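Local coordinates for N-(5'-phosphoribosyl)anthranilate isomerase (Pyrococcus furiosus, PDB 4AAJ), which catalyses the isomerisation of N-(5-phospho-beta-D-ribosyl)anthranilate to 1-(2-carboxyphenylamino)-1-deoxy-D-ribulose 5-phosphate, the third step from chorismate to L-tryptophan, at residues P71-W84 with I88-A102. Sequence-based numbering, arbitrary orientation.
Sequences PVFLVSTMVGFSEW and IERTGAQYIQVHSNA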
ATOM      1  N   PRO A  71       9.371  -6.952  -3.452  1.00 28.77           N
ATOM      2  CA  PRO A  71       9.027  -6.606  -2.072  1.00 27.39           C
ATOM      3  C   PRO A  71       7.603  -7.034  -1.722  1.00 25.94           C
ATOM      4  O   PRO A  71       6.666  -6.778  -2.484  1.00 27.15           O
ATOM      5  CB  PRO A  71       9.138  -5.081  -2.068  1.00 28.69           C
ATOM      6  CG  PRO A  71      10.236  -4.823  -3.062  1.00 27.59           C
ATOM      7  CD  PRO A  71       9.993  -5.812  -4.165  1.00 27.52           C
ATOM      8  N   VAL A  72       7.473  -7.691  -0.576  1.00 25.98           N
ATOM      9  CA  VAL A  72       6.163  -8.052  -0.045  1.00 24.18           C
ATOM     10  C   VAL A  72       5.926  -7.249   1.234  1.00 23.38           C
ATOM     11  O   VAL A  72       6.637  -7.397   2.231  1.00 25.21           O
ATOM     12  CB  VAL A  72       6.085  -9.566   0.256  1.00 26.18           C
ATOM     13  CG1 VAL A  72       4.726  -9.938   0.874  1.00 25.49           C
ATOM     14  CG2 VAL A  72       6.298 -10.356  -1.017  1.00 26.92           C
ATOM     15  N   PHE A  73       4.928  -6.378   1.191  1.00 24.12           N
ATOM     16  CA  PHE A  73       4.580  -5.590   2.359  1.00 22.87           C
ATOM     17  C   PHE A  73       3.728  -6.430   3.317  1.00 22.53           C
ATOM     18  O   PHE A  73       2.761  -7.040   2.898  1.00 24.15           O
ATOM     19  CB  PHE A  73       3.834  -4.328   1.927  1.00 23.24           C
ATOM     20  CG  PHE A  73       4.758  -3.244   1.413  1.00 25.07           C
ATOM     21  CD1 PHE A  73       5.229  -3.275   0.099  1.00 25.72           C
ATOM     22  CD2 PHE A  73       5.177  -2.225   2.260  1.00 25.22           C
ATOM     23  CE1 PHE A  73       6.117  -2.288  -0.363  1.00 26.66           C
ATOM     24  CE2 PHE A  73       6.050  -1.231   1.810  1.00 25.18           C
ATOM     25  CZ  PHE A  73       6.521  -1.272   0.496  1.00 26.24           C
ATOM     26  N   LEU A  74       4.117  -6.452   4.584  1.00 23.79           N
ATOM     27  CA  LEU A  74       3.252  -6.998   5.644  1.00 22.92           C
ATOM     28  C   LEU A  74       2.266  -5.888   6.022  1.00 23.37           C
ATOM     29  O   LEU A  74       2.661  -4.870   6.589  1.00 24.78           O
ATOM     30  CB  LEU A  74       4.108  -7.406   6.832  1.00 24.26           C
ATOM     31  CG  LEU A  74       3.451  -8.206   7.961  1.00 24.83           C
ATOM     32  CD1 LEU A  74       3.147  -9.603   7.433  1.00 27.49           C
ATOM     33  CD2 LEU A  74       4.383  -8.244   9.167  1.00 26.36           C
ATOM     34  N   VAL A  75       0.992  -6.078   5.670  1.00 22.67           N
ATOM     35  CA  VAL A  75      -0.025  -5.017   5.749  1.00 23.09           C
ATOM     36  C   VAL A  75      -0.902  -5.323   6.946  1.00 24.15           C
ATOM     37  O   VAL A  75      -1.410  -6.431   7.055  1.00 25.01           O
ATOM     38  CB  VAL A  75      -0.917  -5.011   4.493  1.00 22.40           C
ATOM     39  CG1 VAL A  75      -1.953  -3.893   4.542  1.00 23.51           C
ATOM     40  CG2 VAL A  75      -0.073  -4.901   3.216  1.00 22.97           C
ATOM     41  N   SER A  76      -1.083  -4.359   7.837  1.00 22.80           N
ATOM     42  CA  SER A  76      -1.914  -4.616   9.009  1.00 22.56           C
ATOM     43  C   SER A  76      -2.487  -3.338   9.621  1.00 23.56           C
ATOM     44  O   SER A  76      -1.937  -2.238   9.443  1.00 24.71           O
ATOM     45  CB  SER A  76      -1.092  -5.345  10.056  1.00 22.40           C
ATOM     46  OG  SER A  76      -1.906  -5.808  11.136  1.00 26.09           O
ATOM     47  N   THR A  77      -3.584  -3.511  10.358  1.00 23.07           N
ATOM     48  CA  THR A  77      -4.163  -2.426  11.140  1.00 25.72           C
ATOM     49  C   THR A  77      -3.669  -2.461  12.586  1.00 25.67           C
ATOM     50  O   THR A  77      -4.135  -1.682  13.415  1.00 27.31           O
ATOM     51  CB  THR A  77      -5.701  -2.512  11.115  1.00 24.48           C
ATOM     52  OG1 THR A  77      -6.099  -3.810  11.565  1.00 26.97           O
ATOM     53  CG2 THR A  77      -6.232  -2.292   9.702  1.00 25.20           C
ATOM     54  N   MET A  78      -2.727  -3.347  12.894  1.00 26.96           N
ATOM     55  CA  MET A  78      -2.138  -3.377  14.240  1.00 29.01           C
ATOM     56  C   MET A  78      -1.628  -1.999  14.640  1.00 30.48           C
ATOM     57  O   MET A  78      -1.094  -1.261  13.815  1.00 27.82           O
ATOM     58  CB  MET A  78      -0.973  -4.353  14.305  1.00 30.49           C
ATOM     59  CG  MET A  78      -1.376  -5.809  14.273  1.00 30.08           C
ATOM     60  SD  MET A  78       0.076  -6.860  14.348  1.00 32.90           S
ATOM     61  CE  MET A  78       0.850  -6.536  12.763  1.00 31.28           C
ATOM     62  N   VAL A  79      -1.805  -1.679  15.920  1.00 34.91           N
ATOM     63  CA  VAL A  79      -1.405  -0.400  16.489  1.00 37.48           C
ATOM     64  C   VAL A  79      -0.113  -0.549  17.303  1.00 37.57           C
ATOM     65  O   VAL A  79       0.755   0.321  17.272  1.00 39.30           O
ATOM     66  CB  VAL A  79      -2.511   0.157  17.422  1.00 39.59           C
ATOM     67  CG1 VAL A  79      -2.062   1.465  18.069  1.00 42.51           C
ATOM     68  CG2 VAL A  79      -3.821   0.357  16.668  1.00 39.35           C
ATOM     69  N   GLY A  80       0.008  -1.665  18.007  1.00 37.96           N
ATOM     70  CA  GLY A  80       1.037  -1.830  19.039  1.00 39.39           C
ATOM     71  C   GLY A  80       2.436  -2.116  18.530  1.00 40.35           C
ATOM     72  O   GLY A  80       2.642  -2.998  17.686  1.00 36.06           O
ATOM     73  N   PHE A  81       3.400  -1.362  19.062  1.00 39.99           N
ATOM     74  CA  PHE A  81       4.813  -1.578  18.764  1.00 41.80           C
ATOM     75  C   PHE A  81       5.165  -3.063  18.842  1.00 39.89           C
ATOM     76  O   PHE A  81       5.773  -3.611  17.927  1.00 42.95           O
ATOM     77  CB  PHE A  81       5.707  -0.763  19.717  1.00 40.22           C
ATOM     78  CG  PHE A  81       7.147  -1.197  19.713  1.00 41.88           C
ATOM     79  CD1 PHE A  81       7.963  -0.945  18.609  1.00 40.39           C
ATOM     80  CD2 PHE A  81       7.689  -1.874  20.809  1.00 39.88           C
ATOM     81  CE1 PHE A  81       9.288  -1.365  18.601  1.00 41.16           C
ATOM     82  CE2 PHE A  81       9.011  -2.290  20.807  1.00 40.02           C
ATOM     83  CZ  PHE A  81       9.809  -2.042  19.701  1.00 39.37           C
ATOM     84  N   SER A  82       4.782  -3.710  19.933  1.00 42.17           N
ATOM     85  CA  SER A  82       5.179  -5.103  20.150  1.00 41.36           C
ATOM     86  C   SER A  82       4.424  -6.161  19.341  1.00 39.66           C
ATOM     87  O   SER A  82       4.985  -7.217  19.035  1.00 37.91           O
ATOM     88  CB  SER A  82       5.206  -5.442  21.640  1.00 44.97           C
ATOM     89  OG  SER A  82       6.160  -4.617  22.285  1.00 46.60           O
ATOM     90  N   GLU A  83       3.170  -5.903  18.965  1.00 38.00           N
ATOM     91  CA  GLU A  83       2.532  -6.834  18.036  1.00 36.18           C
ATOM     92  C   GLU A  83       3.150  -6.728  16.638  1.00 32.09           C
ATOM     93  O   GLU A  83       3.275  -7.734  15.973  1.00 30.02           O
ATOM     94  CB  GLU A  83       0.995  -6.748  17.994  1.00 38.19           C
ATOM     95  CG  GLU A  83       0.408  -5.371  17.761  1.00 42.41           C
ATOM     96  CD  GLU A  83      -1.120  -5.352  17.837  1.00 45.41           C
ATOM     97  OE1 GLU A  83      -1.748  -6.438  17.811  1.00 47.81           O
ATOM     98  OE2 GLU A  83      -1.695  -4.246  17.921  1.00 48.43           O
ATOM     99  N   TRP A  84       3.526  -5.524  16.222  1.00 33.16           N
ATOM    100  CA  TRP A  84       4.310  -5.343  14.985  1.00 31.48           C
ATOM    101  C   TRP A  84       5.620  -6.088  15.010  1.00 32.82           C
ATOM    102  O   TRP A  84       5.929  -6.838  14.079  1.00 31.61           O
ATOM    103  CB  TRP A  84       4.533  -3.865  14.695  1.00 30.23           C
ATOM    104  CG  TRP A  84       3.429  -3.288  13.860  1.00 29.74           C
ATOM    105  CD1 TRP A  84       2.452  -2.373  14.245  1.00 29.51           C
ATOM    106  CD2 TRP A  84       3.146  -3.595  12.460  1.00 27.71           C
ATOM    107  NE1 TRP A  84       1.608  -2.090  13.200  1.00 28.70           N
ATOM    108  CE2 TRP A  84       1.974  -2.796  12.092  1.00 27.55           C
ATOM    109  CE3 TRP A  84       3.746  -4.412  11.492  1.00 27.35           C
ATOM    110  CZ2 TRP A  84       1.432  -2.830  10.814  1.00 26.42           C
ATOM    111  CZ3 TRP A  84       3.186  -4.432  10.208  1.00 26.52           C
ATOM    112  CH2 TRP A  84       2.060  -3.667   9.878  1.00 24.74           C
ATOM    113  N   ILE A  88       6.678  -9.176  12.511  1.00 30.43           N
ATOM    114  CA  ILE A  88       7.863  -9.071  11.654  1.00 31.33           C
ATOM    115  C   ILE A  88       8.774 -10.285  11.887  1.00 31.43           C
ATOM    116  O   ILE A  88       9.178 -10.950  10.923  1.00 32.32           O
ATOM    117  CB  ILE A  88       8.606  -7.734  11.894  1.00 31.13           C
ATOM    118  CG1 ILE A  88       7.747  -6.553  11.428  1.00 30.25           C
ATOM    119  CG2 ILE A  88       9.953  -7.704  11.164  1.00 31.33           C
ATOM    120  CD1 ILE A  88       8.223  -5.209  11.945  1.00 31.65           C
ATOM    121  N   GLU A  89       9.032 -10.593  13.160  1.00 34.14           N
ATOM    122  CA  GLU A  89       9.877 -11.727  13.550  1.00 37.80           C
ATOM    123  C   GLU A  89       9.316 -13.046  13.045  1.00 37.51           C
ATOM    124  O   GLU A  89      10.038 -13.887  12.485  1.00 38.49           O
ATOM    125  CB  GLU A  89      10.035 -11.772  15.068  1.00 40.24           C
ATOM    126  CG  GLU A  89      10.996 -10.736  15.611  1.00 43.65           C
ATOM    127  CD  GLU A  89      11.063 -10.714  17.127  1.00 46.52           C
ATOM    128  OE1 GLU A  89      10.604 -11.682  17.779  1.00 49.46           O
ATOM    129  OE2 GLU A  89      11.586  -9.722  17.672  1.00 48.91           O
ATOM    130  N   ARG A  90       8.008 -13.212  13.220  1.00 36.12           N
ATOM    131  CA  ARG A  90       7.332 -14.428  12.822  1.00 36.88           C
ATOM    132  C   ARG A  90       7.243 -14.594  11.302  1.00 35.28           C
ATOM    133  O   ARG A  90       7.162 -15.710  10.828  1.00 37.61           O
ATOM    134  CB  ARG A  90       5.939 -14.531  13.493  1.00 36.26           C
ATOM    135  CG  ARG A  90       5.999 -14.740  15.001  1.00 39.96           C
ATOM    136  CD  ARG A  90       4.704 -14.337  15.703  1.00 42.91           C
ATOM    137  NE  ARG A  90       4.832 -14.315  17.167  1.00 45.16           N
ATOM    138  CZ  ARG A  90       4.017 -13.651  17.986  1.00 46.18           C
ATOM    139  NH1 ARG A  90       3.016 -12.929  17.499  1.00 46.26           N
ATOM    140  NH2 ARG A  90       4.211 -13.685  19.297  1.00 48.32           N
ATOM    141  N   THR A  91       7.299 -13.500  10.529  1.00 32.90           N
ATOM    142  CA  THR A  91       7.154 -13.604   9.072  1.00 29.35           C
ATOM    143  C   THR A  91       8.418 -13.380   8.227  1.00 28.90           C
ATOM    144  O   THR A  91       8.433 -13.753   7.054  1.00 31.99           O
ATOM    145  CB  THR A  91       6.118 -12.614   8.508  1.00 28.61           C
ATOM    146  OG1 THR A  91       6.529 -11.273   8.839  1.00 29.74           O
ATOM    147  CG2 THR A  91       4.708 -12.907   9.058  1.00 29.29           C
ATOM    148  N   GLY A  92       9.431 -12.747   8.813  1.00 30.22           N
ATOM    149  CA  GLY A  92      10.643 -12.349   8.084  1.00 30.68           C
ATOM    150  C   GLY A  92      10.436 -11.153   7.154  1.00 31.01           C
ATOM    151  O   GLY A  92      11.246 -10.904   6.251  1.00 30.21           O
ATOM    152  N   ALA A  93       9.372 -10.387   7.387  1.00 28.70           N
ATOM    153  CA  ALA A  93       9.044  -9.246   6.522  1.00 26.87           C
ATOM    154  C   ALA A  93      10.156  -8.203   6.551  1.00 26.32           C
ATOM    155  O   ALA A  93      10.739  -7.934   7.606  1.00 28.84           O
ATOM    156  CB  ALA A  93       7.730  -8.595   6.970  1.00 25.65           C
ATOM    157  N   GLN A  94      10.415  -7.600   5.395  1.00 26.13           N
ATOM    158  CA  GLN A  94      11.377  -6.489   5.316  1.00 28.72           C
ATOM    159  C   GLN A  94      10.692  -5.171   4.965  1.00 28.73           C
ATOM    160  O   GLN A  94      11.326  -4.088   4.988  1.00 27.58           O
ATOM    161  CB  GLN A  94      12.460  -6.811   4.294  1.00 32.08           C
ATOM    162  CG  GLN A  94      13.367  -7.950   4.727  1.00 37.13           C
ATOM    163  CD  GLN A  94      14.371  -8.303   3.656  1.00 41.40           C
ATOM    164  OE1 GLN A  94      14.015  -8.859   2.624  1.00 48.57           O
ATOM    165  NE2 GLN A  94      15.633  -7.975   3.894  1.00 46.10           N
ATOM    166  N   TYR A  95       9.399  -5.277   4.664  1.00 25.30           N
ATOM    167  CA  TYR A  95       8.556  -4.158   4.248  1.00 25.12           C
ATOM    168  C   TYR A  95       7.280  -4.266   5.038  1.00 25.41           C
ATOM    169  O   TYR A  95       6.688  -5.349   5.088  1.00 24.63           O
ATOM    170  CB  TYR A  95       8.199  -4.260   2.758  1.00 25.20           C
ATOM    171  CG  TYR A  95       9.416  -4.162   1.857  1.00 26.16           C
ATOM    172  CD1 TYR A  95      10.184  -5.291   1.562  1.00 27.34           C
ATOM    173  CD2 TYR A  95       9.788  -2.934   1.305  1.00 27.65           C
ATOM    174  CE1 TYR A  95      11.312  -5.198   0.742  1.00 30.28           C
ATOM    175  CE2 TYR A  95      10.909  -2.821   0.495  1.00 29.82           C
ATOM    176  CZ  TYR A  95      11.661  -3.955   0.214  1.00 31.65           C
ATOM    177  OH  TYR A  95      12.760  -3.834  -0.608  1.00 34.04           O
ATOM    178  N   ILE A  96       6.856  -3.163   5.642  1.00 24.21           N
ATOM    179  CA  ILE A  96       5.554  -3.134   6.333  1.00 24.44           C
ATOM    180  C   ILE A  96       4.685  -1.980   5.873  1.00 24.92           C
ATOM    181  O   ILE A  96       5.181  -0.918   5.467  1.00 24.13           O
ATOM    182  CB  ILE A  96       5.694  -3.126   7.872  1.00 23.58           C
ATOM    183  CG1 ILE A  96       6.223  -1.778   8.402  1.00 25.50           C
ATOM    184  CG2 ILE A  96       6.556  -4.301   8.325  1.00 24.10           C
ATOM    185  CD1 ILE A  96       6.192  -1.679   9.924  1.00 25.67           C
ATOM    186  N   GLN A  97       3.378  -2.203   5.934  1.00 23.74           N
ATOM    187  CA  GLN A  97       2.418  -1.184   5.562  1.00 25.12           C
ATOM    188  C   GLN A  97       1.498  -1.011   6.747  1.00 25.88           C
ATOM    189  O   GLN A  97       0.758  -1.923   7.126  1.00 25.38           O
ATOM    190  CB  GLN A  97       1.672  -1.576   4.304  1.00 26.02           C
ATOM    191  CG  GLN A  97       0.582  -0.599   3.889  1.00 27.81           C
ATOM    192  CD  GLN A  97      -0.003  -0.976   2.551  1.00 29.33           C
ATOM    193  OE1 GLN A  97       0.724  -1.334   1.630  1.00 31.43           O
ATOM    194  NE2 GLN A  97      -1.316  -0.918   2.443  1.00 31.65           N
ATOM    195  N   VAL A  98       1.601   0.157   7.370  1.00 26.34           N
ATOM    196  CA  VAL A  98       0.880   0.420   8.605  1.00 27.68           C
ATOM    197  C   VAL A  98      -0.415   1.187   8.318  1.00 28.00           C
ATOM    198  O   VAL A  98      -0.366   2.319   7.818  1.00 26.92           O
ATOM    199  CB  VAL A  98       1.764   1.216   9.590  1.00 27.50           C
ATOM    200  CG1 VAL A  98       1.003   1.465  10.883  1.00 29.62           C
ATOM    201  CG2 VAL A  98       3.076   0.474   9.869  1.00 29.83           C
ATOM    202  N   HIS A  99      -1.561   0.564   8.616  1.00 29.92           N
ATOM    203  CA  HIS A  99      -2.852   1.250   8.506  0.50 30.48           C
ATOM    204  C   HIS A  99      -3.477   1.358   9.867  1.00 31.29           C
ATOM    205  O   HIS A  99      -4.453   0.675  10.204  1.00 31.92           O
ATOM    206  CB  HIS A  99      -3.772   0.569   7.479  0.50 32.72           C
ATOM    207  CG  HIS A  99      -5.126   1.237   7.313  0.50 33.11           C
ATOM    208  ND1 HIS A  99      -5.319   2.558   7.506  0.50 35.58           N
ATOM    209  CD2 HIS A  99      -6.361   0.713   6.936  0.50 35.15           C
ATOM    210  CE1 HIS A  99      -6.613   2.861   7.284  0.50 34.88           C
ATOM    211  NE2 HIS A  99      -7.249   1.732   6.928  0.50 35.40           N
ATOM    212  N   SER A 100      -2.907   2.243  10.690  1.00 31.09           N
ATOM    213  CA  SER A 100      -3.399   2.428  12.061  1.00 33.41           C
ATOM    214  C   SER A 100      -2.819   3.689  12.662  1.00 34.23           C
ATOM    215  O   SER A 100      -2.020   4.343  12.015  1.00 34.30           O
ATOM    216  CB  SER A 100      -2.987   1.264  12.961  1.00 32.63           C
ATOM    217  OG  SER A 100      -1.585   1.289  13.189  1.00 35.97           O
ATOM    218  N   ASN A 101      -3.206   3.965  13.911  1.00 38.13           N
ATOM    219  CA  ASN A 101      -2.697   5.103  14.692  1.00 41.63           C
ATOM    220  C   ASN A 101      -1.466   4.769  15.537  1.00 42.58           C
ATOM    221  O   ASN A 101      -1.218   5.422  16.563  1.00 42.69           O
ATOM    222  CB  ASN A 101      -3.802   5.684  15.591  1.00 43.35           C
ATOM    223  CG  ASN A 101      -4.972   6.240  14.796  1.00 48.25           C
ATOM    224  OD1 ASN A 101      -4.815   6.690  13.656  1.00 51.13           O
ATOM    225  ND2 ASN A 101      -6.159   6.209  15.396  1.00 49.60           N
ATOM    226  N   ALA A 102      -0.704   3.755  15.112  1.00 41.92           N
ATOM    227  CA  ALA A 102       0.598   3.452  15.714  1.00 42.65           C
ATOM    228  C   ALA A 102       1.427   4.732  15.742  1.00 40.76           C
ATOM    229  O   ALA A 102       1.543   5.429  14.741  1.00 40.47           O
ATOM    230  CB  ALA A 102       1.324   2.368  14.923  1.00 42.25           C
TER
HETATM  231  O   HOH W   1       8.975  -8.442   3.149  1.00 29.71           O
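Trp84, on helix 81-91, lays its indole across Ile96 and Val98 of strand 95-98, in the layer between the helices and the strands of the TIM barrel; strand 72-76, this helix and strand 95-98 form a beta-alpha-beta unit. Ile96 CD1 is a bump over one face of the indole, toward the rim of the six-membered ring, and Val98 CG2 comes to 3.8 Å from Trp84 CZ2, while Met78 CE fills the opposite face over the centre, 3.7 Å above the plane. A broad, flat tryptophan suits a place between branched strand residues and a flexible methionine. Leu74, its CG anti to the backbone N (chi1 -170°), pushes its forked end into the hollow edged by Thr91 and Ala93; the small methyl of Ala93 lets Leu74 CB come within 3.8 Å of its CB. On the barrel's inner side, Val75 lies alongside the extended Gln97, whose OE1 accepts a hydrogen bond from Lys24 NZ. At the strand beginnings Pro71 CB sits over the centre of the Tyr95 ring in a CH-pi contact, and Tyr95 CB in turn lies over the Phe73 ring, 3.6 Å above its plane. Backbone hydrogen bonds such as Leu74 N to Tyr95 O (2.8 Å) join the strands. Beyond their C-terminal ends, Met78 O accepts two hydrogen bonds from opposite faces of its plane, from small Ser100 OG (2.7 Å) and Trp84 NE1 (2.9 Å).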